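Local coordinates for YusO protein (Bacillus subtilis, PDB 1S3J) that represses the multidrug resistance operon mdtRP by binding directly to its promoter as a homodimeric MarR-family transcriptional regulator, at residues K113-M116 with A117-L120; E100-I103 with K104-V108. All blocks are in the same frame, centred on the assembly; numbering follows the deposited sequence.

Contact 1 (K113-M116 with A117-L120)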
loop_
_atom_site.group_PDB
_atom_site.type_symbol
_atom_site.label_atom_id
_atom_site.label_comp_id
_atom_site.label_asym_id
_atom_site.label_seq_id
_atom_site.Cartn_x
_atom_site.Cartn_y
_atom_site.Cartn_z
ATOM N N LYS A 113 -15.159 -3.713 3.975
ATOM C CA LYS A 113 -15.614 -3.264 5.280
ATOM C C LYS A 113 -15.639 -4.465 6.226
ATOM O O LYS A 113 -15.132 -4.387 7.331
ATOM C CB LYS A 113 -17.001 -2.607 5.170
ATOM C CG LYS A 113 -17.738 -2.394 6.491
ATOM C CD LYS A 113 -19.155 -1.824 6.283
ATOM C CE LYS A 113 -19.711 -1.234 7.580
ATOM N NZ LYS A 113 -19.148 -1.905 8.798
ATOM N N ALA A 114 -16.195 -5.577 5.754
ATOM C CA ALA A 114 -16.320 -6.783 6.537
ATOM C C ALA A 114 -14.964 -7.320 6.966
ATOM O O ALA A 114 -14.831 -7.813 8.080
ATOM C CB ALA A 114 -17.098 -7.838 5.759
ATOM N N ILE A 115 -13.961 -7.228 6.096
ATOM C CA ILE A 115 -12.588 -7.605 6.471
ATOM C C ILE A 115 -12.020 -6.707 7.584
ATOM O O ILE A 115 -11.491 -7.191 8.580
ATOM C CB ILE A 115 -11.656 -7.571 5.242
ATOM C CG1 ILE A 115 -11.867 -8.827 4.398
ATOM C CG2 ILE A 115 -10.185 -7.468 5.663
ATOM C CD1 ILE A 115 -11.302 -8.754 2.984
HETATM N N MSE A 116 -12.140 -5.401 7.410
HETATM C CA MSE A 116 -11.618 -4.437 8.383
HETATM C C MSE A 116 -12.287 -4.611 9.732
HETATM O O MSE A 116 -11.629 -4.584 10.758
HETATM C CB MSE A 116 -11.835 -2.995 7.894
HETATM C CG MSE A 116 -11.161 -1.932 8.770
HETATM SE SE MSE A 116 -9.224 -2.180 8.941
HETATM C CE MSE A 116 -8.808 -2.779 7.189
ATOM N N ALA A 117 -13.602 -4.818 9.706
ATOM C CA ALA A 117 -14.414 -4.883 10.913
ATOM C C ALA A 117 -14.134 -6.136 11.734
ATOM O O ALA A 117 -14.480 -6.172 12.902
ATOM C CB ALA A 117 -15.916 -4.796 10.569
ATOM N N ARG A 118 -13.525 -7.158 11.138
ATOM C CA ARG A 118 -13.086 -8.319 11.914
ATOM C C ARG A 118 -11.932 -7.930 12.820
ATOM O O ARG A 118 -11.818 -8.421 13.937
ATOM C CB ARG A 118 -12.658 -9.483 11.015
ATOM C CG ARG A 118 -13.829 -10.275 10.439
ATOM C CD ARG A 118 -13.485 -11.687 9.929
ATOM N NE ARG A 118 -12.048 -11.970 9.856
ATOM C CZ ARG A 118 -11.255 -11.674 8.817
ATOM N NH1 ARG A 118 -11.732 -11.057 7.739
ATOM N NH2 ARG A 118 -9.962 -11.992 8.863
ATOM N N TYR A 119 -11.073 -7.049 12.330
ATOM C CA TYR A 119 -9.979 -6.537 13.140
ATOM C C TYR A 119 -10.486 -5.507 14.134
ATOM O O TYR A 119 -10.201 -5.606 15.308
ATOM C CB TYR A 119 -8.870 -5.965 12.270
ATOM C CG TYR A 119 -8.231 -6.988 11.381
ATOM C CD1 TYR A 119 -7.079 -7.658 11.766
ATOM C CD2 TYR A 119 -8.780 -7.291 10.146
ATOM C CE1 TYR A 119 -6.502 -8.617 10.929
ATOM C CE2 TYR A 119 -8.218 -8.237 9.312
ATOM C CZ TYR A 119 -7.089 -8.897 9.702
ATOM O OH TYR A 119 -6.536 -9.831 8.854
ATOM N N LEU A 120 -11.289 -4.560 13.670
ATOM C CA LEU A 120 -11.734 -3.443 14.500
ATOM C C LEU A 120 -12.614 -3.874 15.662
ATOM O O LEU A 120 -12.669 -3.188 16.680
ATOM C CB LEU A 120 -12.479 -2.410 13.648
ATOM C CG LEU A 120 -11.608 -1.720 12.599
ATOM C CD1 LEU A 120 -12.428 -0.732 11.764
ATOM C CD2 LEU A 120 -10.396 -1.035 13.240
#
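Met116 and Leu120 meet one turn apart on the last part of helix 99-120, the long helix that in this MarR-family fold runs from the DNA-binding region to the helical dimer interface. Their side chains cross at a slant: selenomethionine Met116 brings its CG against Leu120 CD1 at 3.5 Å, tighter than a usual carbon contact. With CG of Met116 opposite the backbone N (chi1 -173°), the chain sets off beside its own carbonyl and so meets the leucine, then bends at chi2 and again at chi3. The backbone bond from Leu120 N to Met116 O is 2.9 Å long and nearly straight (162°).

Ile115 meets both Arg118 and Tyr119. Its methyl CG2 lies 4.2 Å from CE2 of the Tyr119 ring, a loose apolar touch, while the Arg118 chain turns back toward the preceding turn and sets NH1 4.0 Å from Ile115 CG1, the two side chains running across each other. A sharp bend at chi3 (-10°) turns the arginine back in this way. Glu25 of helix 4-32 pairs through OE2 with Arg118 NH1 in a salt bridge, and its OE1 is hydrogen-bonded to Tyr119 OH, so one carboxylate serves both polar ends. Met116 and Tyr119 pack on Ile22 of the same helix; on the dimer side, Met116 touches Gln12, Ala117 Met8 and Leu120 Ile11, all of the second subunit.

Arg118 N has a long bond to Ile115 O, 3.3 Å, with the donor above the carbonyl plane, and a weak one to Ala114 O. The Tyr119 ring turns its edge to the backbone, with Met116 O in its plane and CD2 3.1 Å from Ile115 O.

Contact 2 (E100-I103 with K104-V108); sequences EGDI and KFEEV
Glu100 meets Lys104 through the backbone, its O accepting the N-H of Lys104 at 3.0 Å in the first turns of helix 99-120, an ordinary run of i to i+4 alpha-helical bonds. Gly101 follows with the shortest of these bonds, from Phe105 N to Gly101 O at 2.8 Å; CB of Phe105 rests near the same oxygen, and the ring then leads away from the preceding turn, its CG opposite the backbone N (chi1 173°).

Asp102 accepts the N-H of Glu106 with its O, and the two acidic side chains rise on one side of the helix, Asp102 OD2 and Glu106 OE1 4.5 Å apart. Lys47 NZ forms salt bridges to both Asp102 OD1 and Glu106 OE1, which probably offsets the repulsion between these like charges.

Ile103 lies alongside Glu107, both pointing the same way. Its CG2 methyl comes 3.8 Å from Glu107 OE2, and the glutamate's CG sits 3.1 Å from Ile103 O, the same oxygen that takes the N-H of Glu107 at 3.0 Å and, weakly, that of Glu106. Extended beyond CG, Glu107 brings OE1 to 3.8 Å from Lys104 NZ, a long salt bridge; that ammonium also hydrogen-bonds Gln33.

Phe105 packs its ring on Leu40, Leu43 and Ala44 of helix 37-49, and Val108 adds to the same side on Leu40, while Thr98, just after strand 93-97, holds Gly101 N through its OG1.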
loop_
_atom_site.group_PDB
_atom_site.type_symbol
_atom_site.label_atom_id
_atom_site.label_comp_id
_atom_site.label_asym_id
_atom_site.label_seq_id
_atom_site.Cartn_x
_atom_site.Cartn_y
_atom_site.Cartn_z
ATOM N N GLU A 100 -25.316 -1.307 -12.723
ATOM C CA GLU A 100 -24.564 -2.524 -12.419
ATOM C C GLU A 100 -23.225 -2.196 -11.779
ATOM O O GLU A 100 -22.711 -2.978 -10.981
ATOM C CB GLU A 100 -24.341 -3.375 -13.675
ATOM C CG GLU A 100 -25.581 -4.108 -14.160
ATOM C CD GLU A 100 -26.287 -3.404 -15.321
ATOM O OE1 GLU A 100 -26.945 -4.122 -16.116
ATOM O OE2 GLU A 100 -26.190 -2.147 -15.450
ATOM N N GLY A 101 -22.677 -1.036 -12.132
ATOM C CA GLY A 101 -21.411 -0.572 -11.601
ATOM C C GLY A 101 -21.541 -0.061 -10.183
ATOM O O GLY A 101 -20.646 -0.270 -9.380
ATOM N N ASP A 102 -22.647 0.624 -9.895
ATOM C CA ASP A 102 -22.985 1.052 -8.539
ATOM C C ASP A 102 -23.072 -0.169 -7.626
ATOM O O ASP A 102 -22.501 -0.191 -6.541
ATOM C CB ASP A 102 -24.326 1.797 -8.544
ATOM C CG ASP A 102 -24.649 2.426 -7.217
ATOM O OD1 ASP A 102 -24.039 3.470 -6.883
ATOM O OD2 ASP A 102 -25.502 1.947 -6.443
ATOM N N ILE A 103 -23.763 -1.194 -8.094
ATOM C CA ILE A 103 -23.912 -2.433 -7.347
ATOM C C ILE A 103 -22.552 -3.116 -7.142
ATOM O O ILE A 103 -22.293 -3.669 -6.091
ATOM C CB ILE A 103 -24.893 -3.369 -8.079
ATOM C CG1 ILE A 103 -26.312 -2.792 -8.037
ATOM C CG2 ILE A 103 -24.878 -4.767 -7.478
ATOM C CD1 ILE A 103 -27.221 -3.336 -9.138
ATOM N N LYS A 104 -21.688 -3.058 -8.150
ATOM C CA LYS A 104 -20.390 -3.717 -8.075
ATOM C C LYS A 104 -19.462 -2.967 -7.126
ATOM O O LYS A 104 -18.717 -3.601 -6.370
ATOM C CB LYS A 104 -19.739 -3.845 -9.457
ATOM C CG LYS A 104 -18.663 -4.924 -9.550
ATOM C CD LYS A 104 -19.206 -6.282 -9.137
ATOM C CE LYS A 104 -18.307 -7.389 -9.545
ATOM N NZ LYS A 104 -19.009 -8.689 -9.486
ATOM N N PHE A 105 -19.532 -1.632 -7.145
ATOM C CA PHE A 105 -18.733 -0.815 -6.234
ATOM C C PHE A 105 -19.149 -1.061 -4.785
ATOM O O PHE A 105 -18.313 -0.968 -3.871
ATOM C CB PHE A 105 -18.850 0.675 -6.551
ATOM C CG PHE A 105 -18.175 1.557 -5.543
ATOM C CD1 PHE A 105 -16.785 1.614 -5.473
ATOM C CD2 PHE A 105 -18.916 2.285 -4.634
ATOM C CE1 PHE A 105 -16.154 2.416 -4.529
ATOM C CE2 PHE A 105 -18.292 3.091 -3.681
ATOM C CZ PHE A 105 -16.918 3.163 -3.634
ATOM N N GLU A 106 -20.429 -1.392 -4.588
ATOM C CA GLU A 106 -20.989 -1.575 -3.246
ATOM C C GLU A 106 -20.620 -2.940 -2.684
ATOM O O GLU A 106 -20.336 -3.067 -1.500
ATOM C CB GLU A 106 -22.509 -1.392 -3.266
ATOM C CG GLU A 106 -23.072 -0.617 -2.089
ATOM C CD GLU A 106 -22.538 0.799 -1.986
ATOM O OE1 GLU A 106 -22.717 1.580 -2.949
ATOM O OE2 GLU A 106 -21.948 1.137 -0.926
ATOM N N GLU A 107 -20.626 -3.945 -3.560
ATOM C CA GLU A 107 -20.227 -5.309 -3.220
ATOM C C GLU A 107 -18.740 -5.375 -2.852
ATOM O O GLU A 107 -18.360 -6.036 -1.904
ATOM C CB GLU A 107 -20.515 -6.242 -4.395
ATOM C CG GLU A 107 -21.994 -6.450 -4.669
ATOM C CD GLU A 107 -22.267 -7.408 -5.832
ATOM O OE1 GLU A 107 -21.351 -7.688 -6.648
ATOM O OE2 GLU A 107 -23.425 -7.884 -5.930
ATOM N N VAL A 108 -17.907 -4.663 -3.599
ATOM C CA VAL A 108 -16.487 -4.601 -3.315
ATOM C C VAL A 108 -16.246 -3.875 -1.970
ATOM O O VAL A 108 -15.464 -4.336 -1.136
ATOM C CB VAL A 108 -15.725 -3.900 -4.460
ATOM C CG1 VAL A 108 -14.266 -3.641 -4.079
ATOM C CG2 VAL A 108 -15.786 -4.737 -5.748
#

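Contacts 1 and 2 are two sections of helix 99-120, in series along the chain with centres 19 Å apart and nearest atoms about 5 Å apart, not touching. Each is partly buried, but 113-120 has more of its residues inside: it lies between helix 4-32 and the second subunit, and its side-chain contacts are largely apolar, with polar ends converging on Glu25. By contrast, 100-108 touches no other chain of the assembly; its charged residues are exposed or partly so, with Lys47 serving two acids, while buried Phe105 and Val108 pack on helix 37-49. The same helix thus changes from a charged, single-chain setting to a largely apolar one shared with the second subunit.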